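Side-chain contacts in polysaccharide deacetylase-like protein (Bacillus anthracis, PDB 4V33), which is a putative zinc-binding polysaccharide deacetylase that is required, together with a second such protein, for osmotic stability and the maintenance of cell shape: residues E232-N237 against G243-S248; A269-I274 against E279-S284; G304-K309 against A321-P326; A312-Y317 against E337-K342. All blocks are in the same frame, centred on the assembly; numbering follows the deposited sequence. Where two conformers were deposited one is given.

Contact 1. Residues E232-N237 against G243-S248; sequences EYMIVN and GSLSTS
With CG anti to the backbone N in both Glu232 (chi1 175°) and Met234 (chi1 -179°), these two strand residues come to share Leu245, whose own CG lies beside its backbone N. Only Glu232 starts toward Leu245; Met234 sets off to one side, and bends at chi2 and chi3 carry its SD and CE across. The two chains converge on one methyl, CD1 of Leu245. Glu232 comes at it head on: its CG stands 4.0 Å from Leu245 CD1, and the carboxylate is hardly farther, with Glu232 OE1 4.1 Å from the same methyl. Met234 reaches it at a slant, SD lying 4.2 Å from Leu245 CD1. Beyond the sulfur, Met234 CE continues to Ser244, where it lies 4.2 Å from CB and so extends the contact along the loop. No hydrogen bond crosses between the segments; what joins them is van der Waals contact, largely buried. The polar end of Glu232 has a partner elsewhere, a weak hydrogen bond from Gly207 N to OE2. Helix 247-255 continues the same layer: Leu245 packs on Ile250 and Met253, Met234 on Ile250 and Glu232 on Met253. Ser246 ends the loop as the N-cap residue, its hydroxyl bonded to Asp249 N. Tyr233, between the two strand residues, makes a weak hydrogen bond to Thr322. The strand leads through this loop into the helix and back to the parallel strand 259-263: a beta-alpha-beta unit of the distorted alpha/beta barrel of polysaccharide deacetylases, with the zinc ion about 9 Å from the Glu232 side chain.

Contact 2. Residues A269-I274 against E279-S284; sequences ADLPKI and EELKES
The carboxylate of Glu280, lying against Ala269, is gripped at both oxygens by the preceding loop: OE2 by a hydrogen bond with Thr267 OG1, and OE1 by two weak bonds, from Ala266 N and with Thr265 OG1. The methyl of Ala269 sits squarely over one face of this group, CB only 3.4 Å from Glu280 CD and nearly as close to each oxygen. A bend at chi2 (-69°) folds the glutamate back to meet it. Residues 264-268 form the His-x-x-x-His sequence characteristic of family 4 carbohydrate esterases, and here His264 and His268 bind the zinc ion. Glu280, on helix 277-292, bonds to the residues between these two metal ligands, consistent with a second-shell part in positioning them. The aliphatic part of the same side chain is covered by Ile274, whose CD1 approaches Glu280 CG to 3.7 Å. Farther along, Leu271 CD1 and Leu281 CD2 meet at 4.2 Å, the two chains crossing obliquely, and both leucines go on to touch helix 308-315. One turn on, Ser284 OG donates to Glu280 O over 2.7 Å, from 49° above the carbonyl plane, beside the wider pi-type turn at 279-282. In the loop, Asp270 centres an inverse gamma turn and its OD1 is bonded to His305 ND1.

Contact 3. Residues G304-K309 against A321-P326; sequences GHVDDK and ATTTKP
Gly304 and Thr324 bring their backbones close, CA to CA 4.7 Å, where the loop from strand 298-300 passes strand 320-326 at Thr324. Gly304 has positive phi (69°), a left-handed backbone conformation that presents its CA to the strand. No direct hydrogen bond spans the gap; a water does so instead, donating to Gly304 O over 2.7 Å and accepting from Thr324 N over 3.1 Å. Thr324 lies against the glycine, OG1 being 3.4 Å from Gly304 CA, with CG2 also close to that atom. The hydroxyl of the preceding residue works within its own strand: Thr323 OG1 accepts from Lys325 N at 3.0 Å in a fairly straight bond (156°), which makes an ST turn, and it is also bonded to Met341 O on the neighbouring strand. With OG1 held between backbone N and carbonyl carbon (chi1 72°), the other branch of Thr323 is left for apolar contact, and CG2 meets Val306 CG1 at 4.1 Å. That meeting is loose, and partly exposed on the Val306 side, although Val306 also rests on Tyr301 and Val311. Beyond it, Asp307 caps helix 308-315 through Val310 N. Strand 298-300, this helix and strand 320-326 thus form a beta-alpha-beta crossover between parallel neighbours. The connecting loop contains a 2-hydroxy-L-proline two residues before Gly304 and probably corresponds to the third conserved motif of these deacetylases; an acetate, probably from the crystallisation liquor, about 4 Å from the Thr324 side chain, and zinc about 8 Å from it, place the crossing near the metal site.

Contact 4. Residues A312-Y317 against E337-K342; sequences AETKKY and ELLKMK
Leu339 CD1 presses against Lys315 at the tight end of this contact, 3.6 Å from CB and 3.8 Å from CG, the two side chains crossing at about a right angle. The leucine is buried; its CB points to the helix, and with CG beside the backbone N (chi1 -60°) both methyls meet it, CD1 at Lys315 and CD2 at Thr314. The second methyl is held less closely: CD2 stands 4.4 Å from Thr314 CG2, so the packing thins from one branch to the other. The hydroxyl of Thr314 takes no part, being bonded back to Val310 O within the helix. On the solvent side lies the rest of Lys315: it makes apolar contact through CB and CG, while its extended chain leads away to a salt bridge with Asp336, just before the 3-10 segment that starts at Glu337. Farther round the helix, Lys316 NZ meets Glu313 OE1 at 2.9 Å in a salt bridge, coming from 44° above the carboxylate plane. The other oxygen of Glu313 pairs with Lys309, which probably offsets part of the glutamate's charge. Lys316 also lays CB over the centre of the Tyr317 ring, 3.6 Å above its plane. The 312-317 segment touches two parts of the fold: Tyr317 leans on helix 277-292, while Leu339, in the segment before strand 341-345, touches Val311 of helix 308-315 and bonds through its carbonyl to Tyr301 OH, strand 341-345 itself running beside strand 320-326.

Overall arrangement
All four contacts belong to the alpha/beta barrel of the polysaccharide deacetylase domain, well away from the separate antiparallel sheet nearer the N-terminus. Contacts 1, 2 and 3 follow one another along the chain, whereas contacts 3 and 4 interleave, sharing helix 308-315 and lying only about 8 Å apart between centres. Contact 2 sits about 13 Å from each of them and 17 Å from contact 1, its helix 277-292 packing against both the end of contact 1 and the helix used by contact 4. Contacts 1, 3 and 4 all reach the same parallel sheet. Contacts 1 to 3 each have a side chain within about 10 Å of the zinc ion, while contact 4 joins helix 308-315 to the segment leading into strand 341-345.

Contact 1. Residues E232-N237 against G243-S248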
loop_
_atom_site.group_PDB
_atom_site.type_symbol
_atom_site.label_atom_id
_atom_site.label_comp_id
_atom_site.label_asym_id
_atom_site.label_seq_id
_atom_site.Cartn_x
_atom_site.Cartn_y
_atom_site.Cartn_z
ATOM N N GLU A 232 4.105 -11.785 4.996
ATOM C CA GLU A 232 4.290 -12.586 6.193
ATOM C C GLU A 232 5.513 -12.038 6.900
ATOM O O GLU A 232 6.583 -11.964 6.302
ATOM C CB GLU A 232 4.542 -14.048 5.821
ATOM C CG GLU A 232 4.876 -14.942 7.020
ATOM C CD GLU A 232 3.668 -15.179 7.894
ATOM O OE1 GLU A 232 2.688 -15.767 7.376
ATOM O OE2 GLU A 232 3.686 -14.762 9.076
ATOM N N TYR A 233 5.356 -11.638 8.157
ATOM C CA TYR A 233 6.496 -11.192 8.943
ATOM C C TYR A 233 6.978 -12.366 9.790
ATOM O O TYR A 233 6.363 -12.720 10.788
ATOM C CB TYR A 233 6.096 -10.039 9.848
ATOM C CG TYR A 233 5.707 -8.729 9.181
ATOM C CD1 TYR A 233 6.663 -7.914 8.581
ATOM C CD2 TYR A 233 4.388 -8.279 9.219
ATOM C CE1 TYR A 233 6.312 -6.688 8.013
ATOM C CE2 TYR A 233 4.026 -7.060 8.663
ATOM C CZ TYR A 233 4.995 -6.268 8.080
ATOM O OH TYR A 233 4.643 -5.055 7.546
ATOM N N MET A 234 8.092 -12.963 9.378
ATOM C CA MET A 234 8.580 -14.213 9.946
ATOM C C MET A 234 9.524 -13.980 11.120
ATOM O O MET A 234 10.469 -13.190 11.011
ATOM C CB MET A 234 9.338 -14.976 8.850
ATOM C CG MET A 234 9.890 -16.328 9.273
ATOM S SD MET A 234 8.574 -17.563 9.234
ATOM C CE MET A 234 8.906 -18.457 10.759
ATOM N N ILE A 235 9.274 -14.654 12.244
ATOM C CA ILE A 235 10.273 -14.715 13.310
ATOM C C ILE A 235 11.372 -15.617 12.768
ATOM O O ILE A 235 11.180 -16.822 12.642
ATOM C CB ILE A 235 9.687 -15.274 14.621
ATOM C CG1 ILE A 235 8.627 -14.309 15.162
ATOM C CG2 ILE A 235 10.806 -15.459 15.668
ATOM C CD1 ILE A 235 7.744 -14.931 16.251
ATOM N N VAL A 236 12.514 -15.035 12.396
ATOM C CA VAL A 236 13.421 -15.736 11.499
ATOM C C VAL A 236 14.038 -16.992 12.132
ATOM O O VAL A 236 14.213 -18.017 11.469
ATOM C CB VAL A 236 14.483 -14.781 10.914
ATOM C CG1 VAL A 236 15.430 -15.524 9.981
ATOM C CG2 VAL A 236 13.792 -13.633 10.160
ATOM N N ASN A 237 14.318 -16.947 13.429
ATOM C CA ASN A 237 14.885 -18.126 14.080
ATOM C C ASN A 237 13.921 -19.302 14.175
ATOM O O ASN A 237 14.333 -20.417 14.493
ATOM C CB ASN A 237 15.434 -17.782 15.467
ATOM C CG ASN A 237 16.714 -16.990 15.393
ATOM O OD1 ASN A 237 17.137 -16.566 14.312
ATOM N ND2 ASN A 237 17.353 -16.786 16.543
ATOM N N GLY A 243 5.557 -25.821 14.920
ATOM C CA GLY A 243 4.538 -24.790 15.005
ATOM C C GLY A 243 4.694 -23.624 14.046
ATOM O O GLY A 243 3.804 -22.772 13.966
ATOM N N SER A 244 5.829 -23.564 13.341
ATOM C CA SER A 244 6.121 -22.458 12.433
ATOM C C SER A 244 6.224 -22.942 10.994
ATOM O O SER A 244 6.302 -24.143 10.735
ATOM C CB SER A 244 7.440 -21.778 12.821
ATOM O OG SER A 244 7.318 -21.084 14.055
ATOM N N LEU A 245 6.227 -21.994 10.062
ATOM C CA LEU A 245 6.467 -22.309 8.654
ATOM C C LEU A 245 7.811 -22.989 8.451
ATOM O O LEU A 245 8.817 -22.607 9.057
ATOM C CB LEU A 245 6.424 -21.035 7.819
ATOM C CG LEU A 245 5.064 -20.326 7.793
ATOM C CD1 LEU A 245 5.223 -18.941 7.196
ATOM C CD2 LEU A 245 4.038 -21.146 7.011
ATOM N N SER A 246 7.820 -23.996 7.586
ATOM C CA SER A 246 9.048 -24.668 7.211
ATOM C C SER A 246 9.690 -23.950 6.036
ATOM O O SER A 246 9.084 -23.068 5.419
ATOM C CB SER A 246 8.759 -26.114 6.816
ATOM O OG SER A 246 7.963 -26.163 5.636
ATOM N N THR A 247 10.918 -24.341 5.722
ATOM C CA THR A 247 11.596 -23.820 4.550
ATOM C C THR A 247 10.778 -24.129 3.299
ATOM O O THR A 247 10.589 -23.259 2.448
ATOM C CB THR A 247 13.011 -24.395 4.432
ATOM O OG1 THR A 247 13.812 -23.888 5.511
ATOM C CG2 THR A 247 13.650 -24.000 3.100
ATOM N N SER A 248 10.257 -25.350 3.208
ATOM C CA SER A 248 9.441 -25.718 2.053
ATOM C C SER A 248 8.135 -24.924 1.990
ATOM O O SER A 248 7.692 -24.560 0.900
ATOM C CB SER A 248 9.182 -27.228 2.001
ATOM O OG SER A 248 8.461 -27.673 3.133
#

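Contact 2. Residues A269-I274 against E279-S284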
loop_
_atom_site.group_PDB
_atom_site.type_symbol
_atom_site.label_atom_id
_atom_site.label_comp_id
_atom_site.label_asym_id
_atom_site.label_seq_id
_atom_site.Cartn_x
_atom_site.Cartn_y
_atom_site.Cartn_z
ATOM N N ALA A 269 12.032 -9.998 19.375
ATOM C CA ALA A 269 12.642 -9.236 20.456
ATOM C C ALA A 269 11.837 -8.012 20.855
ATOM O O ALA A 269 11.251 -7.336 20.014
ATOM C CB ALA A 269 14.051 -8.804 20.046
ATOM N N ASP A 270 11.850 -7.710 22.155
ATOM C CA ASP A 270 11.265 -6.475 22.653
ATOM C C ASP A 270 12.294 -5.389 22.370
ATOM O O ASP A 270 13.185 -5.133 23.177
ATOM C CB ASP A 270 11.003 -6.607 24.158
ATOM C CG ASP A 270 10.240 -5.434 24.730
ATOM O OD1 ASP A 270 9.802 -4.557 23.955
ATOM O OD2 ASP A 270 10.066 -5.406 25.970
ATOM N N LEU A 271 12.187 -4.777 21.196
ATOM C CA LEU A 271 13.285 -3.954 20.687
ATOM C C LEU A 271 13.792 -2.812 21.584
ATOM O O LEU A 271 14.996 -2.602 21.658
ATOM C CB LEU A 271 12.960 -3.458 19.276
ATOM C CG LEU A 271 12.909 -4.577 18.235
ATOM C CD1 LEU A 271 12.305 -4.082 16.931
ATOM C CD2 LEU A 271 14.315 -5.129 18.000
ATOM N N PRO A 272 12.889 -2.079 22.268
ATOM C CA PRO A 272 13.418 -1.026 23.147
ATOM C C PRO A 272 14.272 -1.550 24.300
ATOM O O PRO A 272 15.014 -0.769 24.894
ATOM C CB PRO A 272 12.148 -0.372 23.703
ATOM C CG PRO A 272 11.133 -0.588 22.637
ATOM C CD PRO A 272 11.425 -1.972 22.121
ATOM N N LYS A 273 14.188 -2.848 24.593
ATOM C CA LYS A 273 14.868 -3.424 25.753
ATOM C C LYS A 273 16.094 -4.274 25.416
ATOM O O LYS A 273 16.713 -4.852 26.310
ATOM C CB LYS A 273 13.885 -4.275 26.559
ATOM C CG LYS A 273 12.661 -3.521 27.050
ATOM C CD LYS A 273 13.052 -2.402 28.004
ATOM C CE LYS A 273 11.824 -1.718 28.588
ATOM N NZ LYS A 273 10.961 -2.671 29.345
ATOM N N ILE A 274 16.443 -4.368 24.139
ATOM C CA ILE A 274 17.594 -5.177 23.755
ATOM C C ILE A 274 18.755 -4.295 23.307
ATOM O O ILE A 274 18.580 -3.099 23.069
ATOM C CB ILE A 274 17.242 -6.166 22.639
ATOM C CG1 ILE A 274 16.881 -5.411 21.356
ATOM C CG2 ILE A 274 16.071 -7.039 23.067
ATOM C CD1 ILE A 274 17.622 -5.891 20.127
ATOM N N GLU A 279 22.118 -8.400 15.448
ATOM C CA GLU A 279 21.587 -9.756 15.421
ATOM C C GLU A 279 20.078 -9.783 15.158
ATOM O O GLU A 279 19.597 -10.570 14.346
ATOM C CB GLU A 279 21.906 -10.500 16.724
ATOM C CG GLU A 279 21.421 -11.934 16.708
ATOM C CD GLU A 279 21.901 -12.742 17.891
ATOM O OE1 GLU A 279 22.581 -12.174 18.778
ATOM O OE2 GLU A 279 21.584 -13.954 17.925
ATOM N N GLU A 280 19.329 -8.919 15.832
ATOM C CA GLU A 280 17.865 -8.973 15.750
ATOM C C GLU A 280 17.288 -8.367 14.477
ATOM O O GLU A 280 16.236 -8.804 14.002
ATOM C CB GLU A 280 17.237 -8.295 16.965
ATOM C CG GLU A 280 17.357 -9.111 18.244
ATOM C CD GLU A 280 16.492 -10.384 18.238
ATOM O OE1 GLU A 280 15.588 -10.546 17.384
ATOM O OE2 GLU A 280 16.730 -11.233 19.121
ATOM N N LEU A 281 17.960 -7.347 13.943
ATOM C CA LEU A 281 17.417 -6.588 12.813
ATOM C C LEU A 281 18.171 -6.835 11.508
ATOM O O LEU A 281 17.569 -7.055 10.458
ATOM C CB LEU A 281 17.426 -5.087 13.131
ATOM C CG LEU A 281 16.486 -4.616 14.245
ATOM C CD1 LEU A 281 16.760 -3.171 14.615
ATOM C CD2 LEU A 281 15.019 -4.801 13.840
ATOM N N LYS A 282 19.495 -6.790 11.573
ATOM C CA LYS A 282 20.318 -6.942 10.387
ATOM C C LYS A 282 20.473 -8.410 9.970
ATOM O O LYS A 282 20.247 -8.763 8.815
ATOM C CB LYS A 282 21.684 -6.298 10.639
ATOM C CG LYS A 282 22.654 -6.380 9.495
ATOM C CD LYS A 282 23.965 -5.751 9.940
ATOM C CE LYS A 282 25.099 -6.154 9.048
ATOM N NZ LYS A 282 25.480 -7.594 9.178
ATOM N N GLU A 283 20.862 -9.263 10.912
ATOM C CA GLU A 283 21.156 -10.653 10.576
ATOM C C GLU A 283 19.896 -11.478 10.302
ATOM O O GLU A 283 19.933 -12.462 9.560
ATOM C CB GLU A 283 22.048 -11.285 11.659
ATOM C CG GLU A 283 23.386 -10.540 11.780
ATOM C CD GLU A 283 24.282 -11.018 12.909
ATOM O OE1 GLU A 283 23.928 -11.986 13.617
ATOM O OE2 GLU A 283 25.360 -10.411 13.076
ATOM N N SER A 284 18.778 -11.069 10.892
ATOM C CA SER A 284 17.499 -11.709 10.602
ATOM C C SER A 284 17.126 -11.452 9.146
ATOM O O SER A 284 16.740 -12.371 8.421
ATOM C CB SER A 284 16.405 -11.198 11.545
ATOM O OG SER A 284 16.293 -9.785 11.487
#

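Contact 3. Residues G304-K309 against A321-P326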
loop_
_atom_site.group_PDB
_atom_site.type_symbol
_atom_site.label_atom_id
_atom_site.label_comp_id
_atom_site.label_asym_id
_atom_site.label_seq_id
_atom_site.Cartn_x
_atom_site.Cartn_y
_atom_site.Cartn_z
ATOM N N GLY A 304 4.468 -4.325 19.023
ATOM C CA GLY A 304 4.242 -2.936 18.662
ATOM C C GLY A 304 5.149 -1.982 19.430
ATOM O O GLY A 304 4.909 -0.772 19.459
ATOM N N HIS A 305 6.192 -2.514 20.069
ATOM C CA HIS A 305 7.041 -1.680 20.917
ATOM C C HIS A 305 8.084 -0.937 20.104
ATOM O O HIS A 305 8.918 -1.546 19.434
ATOM C CB HIS A 305 7.726 -2.514 21.997
ATOM C CG HIS A 305 6.802 -2.963 23.084
ATOM N ND1 HIS A 305 7.222 -3.749 24.135
ATOM C CD2 HIS A 305 5.480 -2.742 23.283
ATOM C CE1 HIS A 305 6.200 -3.990 24.938
ATOM N NE2 HIS A 305 5.132 -3.390 24.446
ATOM N N VAL A 306 8.033 0.385 20.166
ATOM C CA VAL A 306 8.928 1.197 19.356
ATOM C C VAL A 306 9.159 2.549 20.018
ATOM O O VAL A 306 8.290 3.072 20.715
ATOM C CB VAL A 306 8.376 1.350 17.907
ATOM C CG1 VAL A 306 6.948 1.898 17.923
ATOM C CG2 VAL A 306 9.299 2.216 17.046
ATOM N N ASP A 307 10.362 3.079 19.842
ATOM C CA ASP A 307 10.687 4.429 20.275
ATOM C C ASP A 307 11.675 5.008 19.264
ATOM O O ASP A 307 12.005 4.342 18.281
ATOM C CB ASP A 307 11.227 4.445 21.713
ATOM C CG ASP A 307 12.467 3.576 21.903
ATOM O OD1 ASP A 307 13.238 3.372 20.941
ATOM O OD2 ASP A 307 12.693 3.114 23.045
ATOM N N ASP A 308 12.136 6.234 19.484
ATOM C CA ASP A 308 13.011 6.879 18.511
ATOM C C ASP A 308 14.309 6.104 18.289
ATOM O O ASP A 308 14.813 6.038 17.167
ATOM C CB ASP A 308 13.328 8.321 18.923
ATOM C CG ASP A 308 12.146 9.255 18.737
ATOM O OD1 ASP A 308 11.170 8.867 18.057
ATOM O OD2 ASP A 308 12.203 10.388 19.266
ATOM N N LYS A 309 14.845 5.522 19.360
ATOM C CA LYS A 309 16.060 4.722 19.268
ATOM C C LYS A 309 15.845 3.508 18.367
ATOM O O LYS A 309 16.682 3.198 17.519
ATOM C CB LYS A 309 16.513 4.268 20.659
ATOM C CG LYS A 309 17.574 3.177 20.649
ATOM C CD LYS A 309 18.939 3.724 20.296
ATOM C CE LYS A 309 19.990 2.623 20.218
ATOM N NZ LYS A 309 21.244 3.105 19.576
ATOM N N ALA A 321 8.505 -0.256 8.304
ATOM C CA ALA A 321 8.282 -0.896 9.595
ATOM C C ALA A 321 6.877 -0.588 10.070
ATOM O O ALA A 321 6.434 0.564 10.011
ATOM C CB ALA A 321 9.313 -0.429 10.613
ATOM N N THR A 322 6.165 -1.625 10.502
ATOM C CA THR A 322 4.795 -1.474 10.980
ATOM C C THR A 322 4.692 -1.625 12.491
ATOM O O THR A 322 5.400 -2.432 13.106
ATOM C CB THR A 322 3.831 -2.489 10.324
ATOM O OG1 THR A 322 4.422 -3.794 10.348
ATOM C CG2 THR A 322 3.528 -2.090 8.883
ATOM N N THR A 323 3.792 -0.840 13.069
ATOM C CA THR A 323 3.532 -0.845 14.504
ATOM C C THR A 323 2.204 -1.540 14.769
ATOM O O THR A 323 1.630 -2.153 13.870
ATOM C CB THR A 323 3.452 0.601 15.043
ATOM O OG1 THR A 323 2.229 1.211 14.599
ATOM C CG2 THR A 323 4.640 1.437 14.553
ATOM N N THR A 324 1.721 -1.469 16.007
ATOM C CA THR A 324 0.360 -1.914 16.278
ATOM C C THR A 324 -0.562 -0.761 16.653
ATOM O O THR A 324 -1.654 -0.982 17.184
ATOM C CB THR A 324 0.301 -3.009 17.366
ATOM O OG1 THR A 324 0.842 -2.511 18.593
ATOM C CG2 THR A 324 1.076 -4.244 16.923
ATOM N N LYS A 325 -0.131 0.469 16.380
ATOM C CA LYS A 325 -0.997 1.620 16.611
ATOM C C LYS A 325 -2.170 1.518 15.642
ATOM O O LYS A 325 -1.974 1.260 14.459
ATOM C CB LYS A 325 -0.229 2.927 16.399
ATOM C CG LYS A 325 -1.021 4.174 16.758
ATOM C CD LYS A 325 -0.137 5.417 16.725
ATOM C CE LYS A 325 -0.950 6.677 16.974
ATOM N NZ LYS A 325 -0.090 7.895 17.037
ATOM N N PRO A 326 -3.400 1.698 16.138
ATOM C CA PRO A 326 -4.561 1.482 15.267
ATOM C C PRO A 326 -4.803 2.610 14.273
ATOM O O PRO A 326 -4.596 3.784 14.582
ATOM C CB PRO A 326 -5.734 1.412 16.251
ATOM C CG PRO A 326 -5.263 2.170 17.455
ATOM C CD PRO A 326 -3.786 1.908 17.546
HETATM O O HOH W 1 2.766 0.323 18.292
#

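Contact 4. Residues A312-Y317 against E337-K342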
loop_
_atom_site.group_PDB
_atom_site.type_symbol
_atom_site.label_atom_id
_atom_site.label_comp_id
_atom_site.label_asym_id
_atom_site.label_seq_id
_atom_site.Cartn_x
_atom_site.Cartn_y
_atom_site.Cartn_z
ATOM N N ALA A 312 15.566 4.547 14.712
ATOM C CA ALA A 312 16.876 4.848 14.147
ATOM C C ALA A 312 17.680 3.587 13.822
ATOM O O ALA A 312 18.381 3.539 12.808
ATOM C CB ALA A 312 17.655 5.759 15.063
ATOM N N GLU A 313 17.581 2.568 14.676
ATOM C CA GLU A 313 18.273 1.312 14.408
ATOM C C GLU A 313 17.633 0.600 13.218
ATOM O O GLU A 313 18.328 0.105 12.326
ATOM C CB GLU A 313 18.264 0.399 15.644
ATOM C CG GLU A 313 19.078 0.927 16.824
ATOM C CD GLU A 313 20.581 0.873 16.597
ATOM O OE1 GLU A 313 21.028 0.303 15.581
ATOM O OE2 GLU A 313 21.325 1.405 17.451
ATOM N N THR A 314 16.303 0.574 13.204
ATOM C CA THR A 314 15.551 -0.086 12.147
ATOM C C THR A 314 15.843 0.543 10.783
ATOM O O THR A 314 15.946 -0.164 9.780
ATOM C CB THR A 314 14.048 -0.052 12.473
ATOM O OG1 THR A 314 13.842 -0.673 13.749
ATOM C CG2 THR A 314 13.225 -0.801 11.422
ATOM N N LYS A 315 16.012 1.866 10.767
ATOM C CA LYS A 315 16.240 2.633 9.543
ATOM C C LYS A 315 17.517 2.188 8.830
ATOM O O LYS A 315 17.653 2.343 7.618
ATOM C CB LYS A 315 16.349 4.125 9.887
ATOM C CG LYS A 315 16.388 5.053 8.686
ATOM C CD LYS A 315 16.258 6.506 9.109
ATOM C CE LYS A 315 16.162 7.430 7.898
ATOM N NZ LYS A 315 15.987 8.856 8.298
ATOM N N LYS A 316 18.461 1.644 9.592
ATOM C CA LYS A 316 19.714 1.175 9.013
ATOM C C LYS A 316 19.512 -0.005 8.059
ATOM O O LYS A 316 20.321 -0.217 7.145
ATOM C CB LYS A 316 20.687 0.769 10.118
ATOM C CG LYS A 316 21.093 1.905 11.038
ATOM C CD LYS A 316 21.893 1.376 12.222
ATOM C CE LYS A 316 22.236 2.496 13.189
ATOM N NZ LYS A 316 23.025 1.997 14.354
ATOM N N TYR A 317 18.434 -0.758 8.270
ATOM C CA TYR A 317 18.286 -2.068 7.636
ATOM C C TYR A 317 17.001 -2.272 6.842
ATOM O O TYR A 317 16.967 -3.105 5.943
ATOM C CB TYR A 317 18.395 -3.171 8.695
ATOM C CG TYR A 317 19.587 -2.983 9.604
ATOM C CD1 TYR A 317 20.877 -2.972 9.086
ATOM C CD2 TYR A 317 19.427 -2.790 10.969
ATOM C CE1 TYR A 317 21.974 -2.787 9.901
ATOM C CE2 TYR A 317 20.524 -2.610 11.798
ATOM C CZ TYR A 317 21.796 -2.604 11.252
ATOM O OH TYR A 317 22.908 -2.427 12.050
ATOM N N GLU A 337 8.091 8.311 8.510
ATOM C CA GLU A 337 6.723 7.820 8.666
ATOM C C GLU A 337 6.551 6.377 8.196
ATOM O O GLU A 337 5.698 5.654 8.703
ATOM C CB GLU A 337 5.710 8.744 7.972
ATOM C CG GLU A 337 5.811 8.795 6.452
ATOM C CD GLU A 337 4.829 9.773 5.835
ATOM O OE1 GLU A 337 4.036 10.387 6.585
ATOM O OE2 GLU A 337 4.854 9.930 4.594
ATOM N N LEU A 338 7.369 5.946 7.240
ATOM C CA LEU A 338 7.239 4.584 6.725
ATOM C C LEU A 338 7.785 3.543 7.696
ATOM O O LEU A 338 7.575 2.342 7.501
ATOM C CB LEU A 338 7.927 4.440 5.365
ATOM C CG LEU A 338 7.450 5.405 4.285
ATOM C CD1 LEU A 338 8.323 5.263 3.045
ATOM C CD2 LEU A 338 5.996 5.128 3.963
ATOM N N LEU A 339 8.483 4.014 8.731
ATOM C CA LEU A 339 9.015 3.155 9.787
ATOM C C LEU A 339 8.135 3.212 11.035
ATOM O O LEU A 339 8.519 2.721 12.098
ATOM C CB LEU A 339 10.445 3.589 10.152
ATOM C CG LEU A 339 11.446 3.536 8.992
ATOM C CD1 LEU A 339 12.791 4.120 9.390
ATOM C CD2 LEU A 339 11.618 2.106 8.493
ATOM N N LYS A 340 6.965 3.834 10.908
ATOM C CA LYS A 340 6.041 4.007 12.025
ATOM C C LYS A 340 4.609 3.783 11.560
ATOM O O LYS A 340 3.688 4.485 11.984
ATOM C CB LYS A 340 6.171 5.416 12.612
ATOM C CG LYS A 340 7.511 5.681 13.263
ATOM C CD LYS A 340 7.496 6.980 14.046
ATOM C CE LYS A 340 7.677 8.173 13.147
ATOM N NZ LYS A 340 8.176 9.350 13.934
ATOM N N MET A 341 4.430 2.790 10.697
ATOM C CA MET A 341 3.168 2.601 9.987
ATOM C C MET A 341 2.090 1.939 10.851
ATOM O O MET A 341 2.290 0.846 11.379
ATOM C CB MET A 341 3.428 1.781 8.715
ATOM C CG MET A 341 2.291 1.727 7.715
ATOM S SD MET A 341 2.857 1.075 6.119
ATOM C CE MET A 341 3.908 2.411 5.551
ATOM N N LYS A 342 0.944 2.605 10.965
ATOM C CA LYS A 342 -0.194 2.072 11.712
ATOM C C LYS A 342 -0.773 0.840 11.032
ATOM O O LYS A 342 -0.620 0.655 9.820
ATOM C CB LYS A 342 -1.309 3.111 11.798
ATOM C CG LYS A 342 -1.009 4.352 12.613
ATOM C CD LYS A 342 -2.126 5.365 12.370
ATOM C CE LYS A 342 -1.939 6.635 13.168
ATOM N NZ LYS A 342 -3.001 7.623 12.823
#